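Local coordinates for peptide ABC transporter, peptide-binding protein (Thermus thermophilus, PDB 2D5W), which binds an oligopeptide, a pentapeptide in this crystal, and probably delivers such peptides to an ABC transporter for import, at residues L8-S13 with V561-S566; Q38-P43 with I224-N229; G211-K216 with K242-V247. All coordinates share one frame; numbering follows the deposited sequence.

Contact 1: residues L8-S13 with V561-S566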
loop_
_atom_site.group_PDB
_atom_site.type_symbol
_atom_site.label_atom_id
_atom_site.label_comp_id
_atom_site.label_asym_id
_atom_site.label_seq_id
_atom_site.Cartn_x
_atom_site.Cartn_y
_atom_site.Cartn_z
ATOM N N LEU A 8 19.659 11.734 9.935
ATOM C CA LEU A 8 18.389 11.171 10.381
ATOM C C LEU A 8 18.362 9.658 10.173
ATOM O O LEU A 8 18.389 9.184 9.035
ATOM C CB LEU A 8 17.241 11.809 9.597
ATOM C CG LEU A 8 15.844 11.205 9.762
ATOM C CD1 LEU A 8 15.391 11.323 11.206
ATOM C CD2 LEU A 8 14.872 11.914 8.837
ATOM N N VAL A 9 18.316 8.905 11.268
ATOM C CA VAL A 9 18.267 7.449 11.194
ATOM C C VAL A 9 16.835 7.010 11.483
ATOM O O VAL A 9 16.283 7.304 12.548
ATOM C CB VAL A 9 19.225 6.799 12.220
ATOM C CG1 VAL A 9 19.078 5.282 12.189
ATOM C CG2 VAL A 9 20.661 7.197 11.912
ATOM N N ILE A 10 16.241 6.315 10.518
ATOM C CA ILE A 10 14.869 5.838 10.621
ATOM C C ILE A 10 14.838 4.319 10.718
ATOM O O ILE A 10 15.461 3.625 9.916
ATOM C CB ILE A 10 14.052 6.287 9.388
ATOM C CG1 ILE A 10 14.071 7.815 9.288
ATOM C CG2 ILE A 10 12.630 5.767 9.481
ATOM C CD1 ILE A 10 13.500 8.361 7.993
ATOM N N GLY A 11 14.112 3.806 11.707
ATOM C CA GLY A 11 14.013 2.370 11.886
ATOM C C GLY A 11 12.765 1.781 11.256
ATOM O O GLY A 11 11.666 2.323 11.407
ATOM N N ALA A 12 12.937 0.662 10.558
ATOM C CA ALA A 12 11.832 -0.024 9.895
ATOM C C ALA A 12 11.957 -1.532 10.095
ATOM O O ALA A 12 13.059 -2.052 10.271
ATOM C CB ALA A 12 11.832 0.308 8.403
ATOM N N SER A 13 10.825 -2.231 10.055
ATOM C CA SER A 13 10.819 -3.680 10.237
ATOM C C SER A 13 10.638 -4.461 8.934
ATOM O O SER A 13 10.562 -5.690 8.949
ATOM C CB SER A 13 9.731 -4.084 11.231
ATOM O OG SER A 13 8.450 -3.710 10.765
ATOM N N VAL A 561 12.258 18.067 14.266
ATOM C CA VAL A 561 10.995 18.685 13.891
ATOM C C VAL A 561 10.570 18.418 12.456
ATOM O O VAL A 561 11.395 18.136 11.574
ATOM C CB VAL A 561 11.004 20.220 14.124
ATOM C CG1 VAL A 561 11.078 20.514 15.614
ATOM C CG2 VAL A 561 12.162 20.858 13.384
ATOM N N ASN A 562 9.258 18.507 12.262
ATOM C CA ASN A 562 8.586 18.316 10.989
ATOM C C ASN A 562 8.480 16.875 10.494
ATOM O O ASN A 562 8.029 16.631 9.376
ATOM C CB ASN A 562 9.204 19.235 9.932
ATOM C CG ASN A 562 9.093 20.699 10.320
ATOM O OD1 ASN A 562 8.131 21.099 10.979
ATOM N ND2 ASN A 562 10.069 21.503 9.915
ATOM N N TYR A 563 8.891 15.927 11.334
ATOM C CA TYR A 563 8.768 14.504 11.009
ATOM C C TYR A 563 7.383 14.203 11.576
ATOM O O TYR A 563 7.247 13.692 12.691
ATOM C CB TYR A 563 9.829 13.681 11.745
ATOM C CG TYR A 563 9.867 12.229 11.316
ATOM C CD1 TYR A 563 10.652 11.823 10.237
ATOM C CD2 TYR A 563 9.084 11.270 11.958
ATOM C CE1 TYR A 563 10.655 10.496 9.804
ATOM C CE2 TYR A 563 9.078 9.942 11.534
ATOM C CZ TYR A 563 9.862 9.563 10.457
ATOM O OH TYR A 563 9.847 8.257 10.026
ATOM N N VAL A 564 6.363 14.539 10.794
ATOM C CA VAL A 564 4.974 14.408 11.207
ATOM C C VAL A 564 4.129 13.649 10.199
ATOM O O VAL A 564 4.311 13.788 8.989
ATOM C CB VAL A 564 4.373 15.821 11.418
ATOM C CG1 VAL A 564 2.883 15.743 11.720
ATOM C CG2 VAL A 564 5.123 16.523 12.540
ATOM N N ALA A 565 3.196 12.854 10.712
ATOM C CA ALA A 565 2.302 12.071 9.878
ATOM C C ALA A 565 0.858 12.308 10.304
ATOM O O ALA A 565 0.589 12.745 11.424
ATOM C CB ALA A 565 2.643 10.586 9.996
ATOM N N SER A 566 -0.068 12.031 9.395
ATOM C CA SER A 566 -1.489 12.170 9.676
ATOM C C SER A 566 -2.161 10.991 8.989
ATOM O O SER A 566 -1.491 10.177 8.361
ATOM C CB SER A 566 -2.034 13.485 9.117
ATOM O OG SER A 566 -2.011 13.477 7.702
#

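Contact 2: residues Q38-P43 with I224-N229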
loop_
_atom_site.group_PDB
_atom_site.type_symbol
_atom_site.label_atom_id
_atom_site.label_comp_id
_atom_site.label_asym_id
_atom_site.label_seq_id
_atom_site.Cartn_x
_atom_site.Cartn_y
_atom_site.Cartn_z
ATOM N N GLN A 38 9.589 8.645 -1.042
ATOM C CA GLN A 38 9.203 10.051 -0.933
ATOM C C GLN A 38 10.475 10.883 -0.792
ATOM O O GLN A 38 10.549 12.013 -1.279
ATOM C CB GLN A 38 8.344 10.301 0.297
ATOM C CG GLN A 38 6.991 9.653 0.295
ATOM C CD GLN A 38 6.295 9.926 1.601
ATOM O OE1 GLN A 38 5.334 10.692 1.664
ATOM N NE2 GLN A 38 6.805 9.327 2.666
ATOM N N TYR A 39 11.472 10.326 -0.112
ATOM C CA TYR A 39 12.732 11.026 0.087
ATOM C C TYR A 39 13.520 11.150 -1.213
ATOM O O TYR A 39 14.242 12.127 -1.422
ATOM C CB TYR A 39 13.601 10.291 1.119
ATOM C CG TYR A 39 13.060 10.340 2.530
ATOM C CD1 TYR A 39 12.020 9.501 2.935
ATOM C CD2 TYR A 39 13.558 11.262 3.449
ATOM C CE1 TYR A 39 11.487 9.587 4.225
ATOM C CE2 TYR A 39 13.035 11.358 4.735
ATOM C CZ TYR A 39 12.000 10.521 5.117
ATOM O OH TYR A 39 11.476 10.644 6.384
ATOM N N LEU A 40 13.348 10.161 -2.085
ATOM C CA LEU A 40 14.075 10.072 -3.350
ATOM C C LEU A 40 13.389 10.630 -4.590
ATOM O O LEU A 40 14.060 10.992 -5.562
ATOM C CB LEU A 40 14.423 8.606 -3.614
ATOM C CG LEU A 40 15.288 7.895 -2.573
ATOM C CD1 LEU A 40 15.301 6.403 -2.850
ATOM C CD2 LEU A 40 16.699 8.467 -2.598
ATOM N N PHE A 41 12.062 10.683 -4.564
ATOM C CA PHE A 41 11.285 11.158 -5.703
ATOM C C PHE A 41 10.163 12.063 -5.222
ATOM O O PHE A 41 9.352 11.668 -4.387
ATOM C CB PHE A 41 10.705 9.963 -6.464
ATOM C CG PHE A 41 11.752 9.085 -7.090
ATOM C CD1 PHE A 41 12.322 9.427 -8.313
ATOM C CD2 PHE A 41 12.214 7.952 -6.432
ATOM C CE1 PHE A 41 13.343 8.656 -8.872
ATOM C CE2 PHE A 41 13.234 7.176 -6.981
ATOM C CZ PHE A 41 13.800 7.530 -8.204
ATOM N N ALA A 42 10.118 13.279 -5.752
ATOM C CA ALA A 42 9.099 14.237 -5.353
ATOM C C ALA A 42 7.961 14.324 -6.360
ATOM O O ALA A 42 8.166 14.202 -7.566
ATOM C CB ALA A 42 9.727 15.611 -5.162
ATOM N N PRO A 43 6.734 14.536 -5.872
ATOM C CA PRO A 43 5.576 14.638 -6.759
ATOM C C PRO A 43 5.432 16.048 -7.325
ATOM O O PRO A 43 6.125 16.975 -6.900
ATOM C CB PRO A 43 4.421 14.289 -5.834
ATOM C CG PRO A 43 4.848 14.944 -4.541
ATOM C CD PRO A 43 6.323 14.579 -4.455
ATOM N N ILE A 224 19.471 1.472 3.859
ATOM C CA ILE A 224 19.430 2.275 2.643
ATOM C C ILE A 224 19.898 3.657 3.101
ATOM O O ILE A 224 19.288 4.278 3.978
ATOM C CB ILE A 224 18.013 2.345 2.031
ATOM C CG1 ILE A 224 17.713 1.030 1.300
ATOM C CG2 ILE A 224 17.908 3.530 1.069
ATOM C CD1 ILE A 224 16.284 0.887 0.823
ATOM N N GLU A 225 21.007 4.114 2.529
ATOM C CA GLU A 225 21.584 5.400 2.891
ATOM C C GLU A 225 21.378 6.402 1.770
ATOM O O GLU A 225 21.669 6.115 0.609
ATOM C CB GLU A 225 23.079 5.239 3.169
ATOM C CG GLU A 225 23.417 4.085 4.101
ATOM C CD GLU A 225 24.907 3.968 4.367
ATOM O OE1 GLU A 225 25.331 2.933 4.922
ATOM O OE2 GLU A 225 25.651 4.911 4.027
ATOM N N MET A 226 20.893 7.582 2.133
ATOM C CA MET A 226 20.616 8.645 1.177
ATOM C C MET A 226 21.315 9.926 1.625
ATOM O O MET A 226 21.597 10.112 2.811
ATOM C CB MET A 226 19.102 8.872 1.093
ATOM C CG MET A 226 18.317 7.598 0.767
ATOM S SD MET A 226 16.521 7.773 0.783
ATOM C CE MET A 226 16.182 7.570 2.530
ATOM N N GLU A 227 21.606 10.802 0.671
ATOM C CA GLU A 227 22.254 12.067 0.979
ATOM C C GLU A 227 21.487 13.188 0.288
ATOM O O GLU A 227 20.764 12.952 -0.681
ATOM C CB GLU A 227 23.715 12.051 0.520
ATOM C CG GLU A 227 23.899 11.874 -0.970
ATOM C CD GLU A 227 25.350 11.987 -1.390
ATOM O OE1 GLU A 227 25.983 13.014 -1.065
ATOM O OE2 GLU A 227 25.856 11.057 -2.047
ATOM N N ARG A 228 21.651 14.409 0.782
ATOM C CA ARG A 228 20.941 15.549 0.218
ATOM C C ARG A 228 21.133 15.692 -1.290
ATOM O O ARG A 228 22.239 15.544 -1.806
ATOM C CB ARG A 228 21.397 16.841 0.899
ATOM C CG ARG A 228 20.418 17.996 0.758
ATOM C CD ARG A 228 19.401 17.954 1.879
ATOM N NE ARG A 228 18.322 18.918 1.706
ATOM C CZ ARG A 228 17.416 19.187 2.639
ATOM N NH1 ARG A 228 16.458 20.071 2.403
ATOM N NH2 ARG A 228 17.479 18.581 3.817
ATOM N N ASN A 229 20.038 15.974 -1.988
ATOM C CA ASN A 229 20.067 16.191 -3.432
ATOM C C ASN A 229 20.021 17.707 -3.617
ATOM O O ASN A 229 18.964 18.322 -3.491
ATOM C CB ASN A 229 18.852 15.531 -4.092
ATOM C CG ASN A 229 18.737 15.857 -5.573
ATOM O OD1 ASN A 229 19.667 16.384 -6.180
ATOM N ND2 ASN A 229 17.591 15.533 -6.160
#

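Contact 3: residues G211-K216 with K242-V247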
loop_
_atom_site.group_PDB
_atom_site.type_symbol
_atom_site.label_atom_id
_atom_site.label_comp_id
_atom_site.label_asym_id
_atom_site.label_seq_id
_atom_site.Cartn_x
_atom_site.Cartn_y
_atom_site.Cartn_z
ATOM N N GLY A 211 13.810 13.782 -5.705
ATOM C CA GLY A 211 13.422 14.246 -4.386
ATOM C C GLY A 211 14.485 15.028 -3.645
ATOM O O GLY A 211 15.548 15.308 -4.190
ATOM N N PRO A 212 14.219 15.401 -2.386
ATOM C CA PRO A 212 15.189 16.159 -1.594
ATOM C C PRO A 212 16.465 15.380 -1.278
ATOM O O PRO A 212 17.462 15.967 -0.863
ATOM C CB PRO A 212 14.392 16.545 -0.344
ATOM C CG PRO A 212 13.364 15.471 -0.239
ATOM C CD PRO A 212 12.943 15.255 -1.667
ATOM N N PHE A 213 16.425 14.064 -1.482
ATOM C CA PHE A 213 17.583 13.203 -1.245
ATOM C C PHE A 213 17.818 12.294 -2.443
ATOM O O PHE A 213 16.919 12.068 -3.261
ATOM C CB PHE A 213 17.371 12.358 0.021
ATOM C CG PHE A 213 17.262 13.179 1.275
ATOM C CD1 PHE A 213 18.404 13.555 1.990
ATOM C CD2 PHE A 213 16.027 13.659 1.692
ATOM C CE1 PHE A 213 18.307 14.407 3.096
ATOM C CE2 PHE A 213 15.925 14.509 2.797
ATOM C CZ PHE A 213 17.066 14.885 3.495
ATOM N N LYS A 214 19.046 11.801 -2.559
ATOM C CA LYS A 214 19.425 10.889 -3.629
ATOM C C LYS A 214 20.088 9.690 -2.967
ATOM O O LYS A 214 20.579 9.784 -1.840
ATOM C CB LYS A 214 20.384 11.568 -4.613
ATOM C CG LYS A 214 21.657 12.127 -3.997
ATOM C CD LYS A 214 22.514 12.805 -5.061
ATOM C CE LYS A 214 23.770 13.420 -4.468
ATOM N NZ LYS A 214 24.649 13.970 -5.537
ATOM N N LEU A 215 20.102 8.558 -3.654
ATOM C CA LEU A 215 20.694 7.369 -3.072
ATOM C C LEU A 215 22.208 7.455 -2.954
ATOM O O LEU A 215 22.882 7.971 -3.844
ATOM C CB LEU A 215 20.332 6.137 -3.906
ATOM C CG LEU A 215 20.846 4.798 -3.364
ATOM C CD1 LEU A 215 20.050 4.413 -2.129
ATOM C CD2 LEU A 215 20.721 3.718 -4.435
ATOM N N LYS A 216 22.729 6.971 -1.830
ATOM C CA LYS A 216 24.170 6.897 -1.621
ATOM C C LYS A 216 24.494 5.413 -1.818
ATOM O O LYS A 216 25.264 5.052 -2.705
ATOM C CB LYS A 216 24.554 7.346 -0.208
ATOM C CG LYS A 216 26.037 7.194 0.110
ATOM C CD LYS A 216 26.898 8.020 -0.828
ATOM C CE LYS A 216 28.370 7.880 -0.479
ATOM N NZ LYS A 216 28.637 8.298 0.927
ATOM N N LYS A 242 20.477 23.911 7.306
ATOM C CA LYS A 242 20.002 23.759 8.680
ATOM C C LYS A 242 19.192 22.485 8.883
ATOM O O LYS A 242 18.762 22.190 9.997
ATOM C CB LYS A 242 19.144 24.965 9.070
ATOM C CG LYS A 242 19.903 26.280 9.136
ATOM C CD LYS A 242 18.980 27.432 9.495
ATOM C CE LYS A 242 19.767 28.712 9.746
ATOM N NZ LYS A 242 20.569 29.114 8.561
ATOM N N TYR A 243 18.998 21.729 7.809
ATOM C CA TYR A 243 18.208 20.506 7.860
ATOM C C TYR A 243 19.082 19.278 7.615
ATOM O O TYR A 243 20.241 19.411 7.227
ATOM C CB TYR A 243 17.065 20.644 6.856
ATOM C CG TYR A 243 16.156 21.805 7.221
ATOM C CD1 TYR A 243 14.969 21.595 7.924
ATOM C CD2 TYR A 243 16.518 23.123 6.927
ATOM C CE1 TYR A 243 14.168 22.662 8.329
ATOM C CE2 TYR A 243 15.721 24.198 7.329
ATOM C CZ TYR A 243 14.550 23.959 8.030
ATOM O OH TYR A 243 13.763 25.012 8.447
ATOM N N VAL A 244 18.547 18.078 7.832
ATOM C CA VAL A 244 19.387 16.892 7.685
ATOM C C VAL A 244 19.997 16.695 6.303
ATOM O O VAL A 244 19.357 16.923 5.271
ATOM C CB VAL A 244 18.655 15.601 8.144
ATOM C CG1 VAL A 244 18.248 15.738 9.606
ATOM C CG2 VAL A 244 17.451 15.321 7.271
ATOM N N GLN A 245 21.255 16.267 6.302
ATOM C CA GLN A 245 22.013 16.069 5.073
ATOM C C GLN A 245 22.152 14.609 4.676
ATOM O O GLN A 245 22.570 14.300 3.558
ATOM C CB GLN A 245 23.401 16.696 5.222
ATOM C CG GLN A 245 23.378 18.196 5.504
ATOM C CD GLN A 245 22.671 18.984 4.416
ATOM O OE1 GLN A 245 23.012 18.879 3.236
ATOM N NE2 GLN A 245 21.684 19.780 4.808
ATOM N N LYS A 246 21.817 13.721 5.602
ATOM C CA LYS A 246 21.885 12.289 5.365
ATOM C C LYS A 246 20.698 11.633 6.046
ATOM O O LYS A 246 20.325 12.019 7.155
ATOM C CB LYS A 246 23.175 11.702 5.947
ATOM C CG LYS A 246 24.446 12.114 5.228
ATOM C CD LYS A 246 25.649 11.371 5.793
ATOM C CE LYS A 246 26.927 11.733 5.053
ATOM N NZ LYS A 246 28.105 11.007 5.605
ATOM N N VAL A 247 20.101 10.659 5.368
ATOM C CA VAL A 247 18.972 9.907 5.906
ATOM C C VAL A 247 19.306 8.439 5.711
ATOM O O VAL A 247 19.632 8.009 4.601
ATOM C CB VAL A 247 17.653 10.202 5.160
ATOM C CG1 VAL A 247 16.533 9.331 5.724
ATOM C CG2 VAL A 247 17.295 11.677 5.285
#

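Contact 1: residues L8-S13 with V561-S566
Y563 reaches from the loop that follows strand 560-561 to two side chains of strand 7-12, and its ring carries the whole contact from its side. At the base, CB leaves the backbone with CG anti to N (chi1 -173°), which sends the ring to the strand although the CA atoms of Y563 and L8 stay 10.2 Å apart. CD1 of Y563 is the first to meet the strand, loosely, with CD2 of L8 at 4.4 Å. One atom further out, CE1 of Y563 lies 4.0 Å from CD1 of I10, both residues coming obliquely to the ring. At the tip, OH of Y563 rests 3.8 Å from CG2 of I10, so the two branches of that isoleucine span the outer part of the ring. Although I10 methyls flank the phenol oxygen, its polar need is met by a hydrogen bond to the backbone O of T270, on the edge strand 269-270 that pairs with 7-12. At its root Y563 is the centre of an inverse gamma turn. The contact is small, 111 Å² buried over both sides and mostly apolar, consistent with a ring positioned by packing and held at its tip by the T270 bond.

Contact 2: residues Q38-P43 with I224-N229
M226 pushes its thioether between L40 and Y39 of helix 31-40, and this one side chain supplies nearly all that strand 223-228 gives to the contact. The tight part is around the sulfur. SD of M226 lies 3.5 Å from CD2 of L40 and 3.6 Å from CG of the same leucine, while CD2 of L40 also meets CG of M226 at 3.8 Å. The leucine crosses the methionine at about a right angle, its branch point set against the sulfur. On the tyrosine side the fit is slacker: SD of M226 is 3.9 Å from CB of Y39, and the methyl CE of M226 sits 4.0 Å from that CB, oblique to the ring. A bend in the methionine chain (chi3 -84°) turns CE to the base of Y39, whose ring then leads away to Y563.

All three touching residues are buried. Along the strand, M226 faces the helix, whereas its neighbours E225 and E227 are partly exposed and take no part; E225 forms a salt bridge with R217. The closest CA atoms, those of L40 and M226, are 8.1 Å apart, and the two segments touch through side chains alone. V247 and Y249 of strand 246-251 also touch the methionine. With thioether, aliphatic groups and the root of an aromatic ring at the interface, the chemistry implies adhesion by dispersion and burial of apolar surface between these two segments, the directed bonds lying elsewhere, in the backbone pairs of Y39 with F213 and L40 with G211.

Contact 3: residues G211-K216 with K242-V247
F213 is where the segment 211-216 meets 242-247, its ring meeting V247 over a face and V244 O at the edge. Ahead of it, G211 and P212 lead into the strand, and G211 O accepts a bond from N229 ND2. At F213, CG stands anti to the carbonyl carbon (chi1 -64°), directing the ring to the other segment. One face takes V247 CG2, a CH-pi contact 3.7 Å from the ring centroid and 16° off its normal. At the edge, F213 CE1 is 3.5 Å from V244 O, near the ring plane; separately, F213 CZ makes an apolar contact with V244 CG2 at 3.8 Å. With the ring cut back to an alanine here, V247 CG2 would probably lose its aromatic face and a gap open beside V244. The segments run into strands 213-219 and 246-251, which flank 223-228 in an antiparallel arrangement, so the phenylalanine spans the middle strand near its end; R228 of that strand touches F213 and donates from NH2 to V244 O. K214 continues the strand through a backbone bond with E227. The K216 side chain touches E227, and K216 NZ stands 5.4 Å from K246 NZ, a pair of like charges on exposed side chains.

Overall arrangement
From the N terminus, strand 7-12 comes first, and contact 1 closes the longest loop by joining it to 561-566, 548 residues on. Contacts 2 and 3 both lie within that loop. Contact 2 ties helix 31-40 to strand 223-228 across 181 residues, and contact 3 joins 211-216 to 242-247 over 26. These two cross, because their segments alternate along the chain; their centres lie about 6 Å apart. All three reach the same mixed sheet: probable hydrogen bonds join L8 N to K246 O between contacts 1 and 3, and K216 N to E225 O between contacts 2 and 3. Y39 OH packs on I10 and Y563, linking the helix to both sides of contact 1.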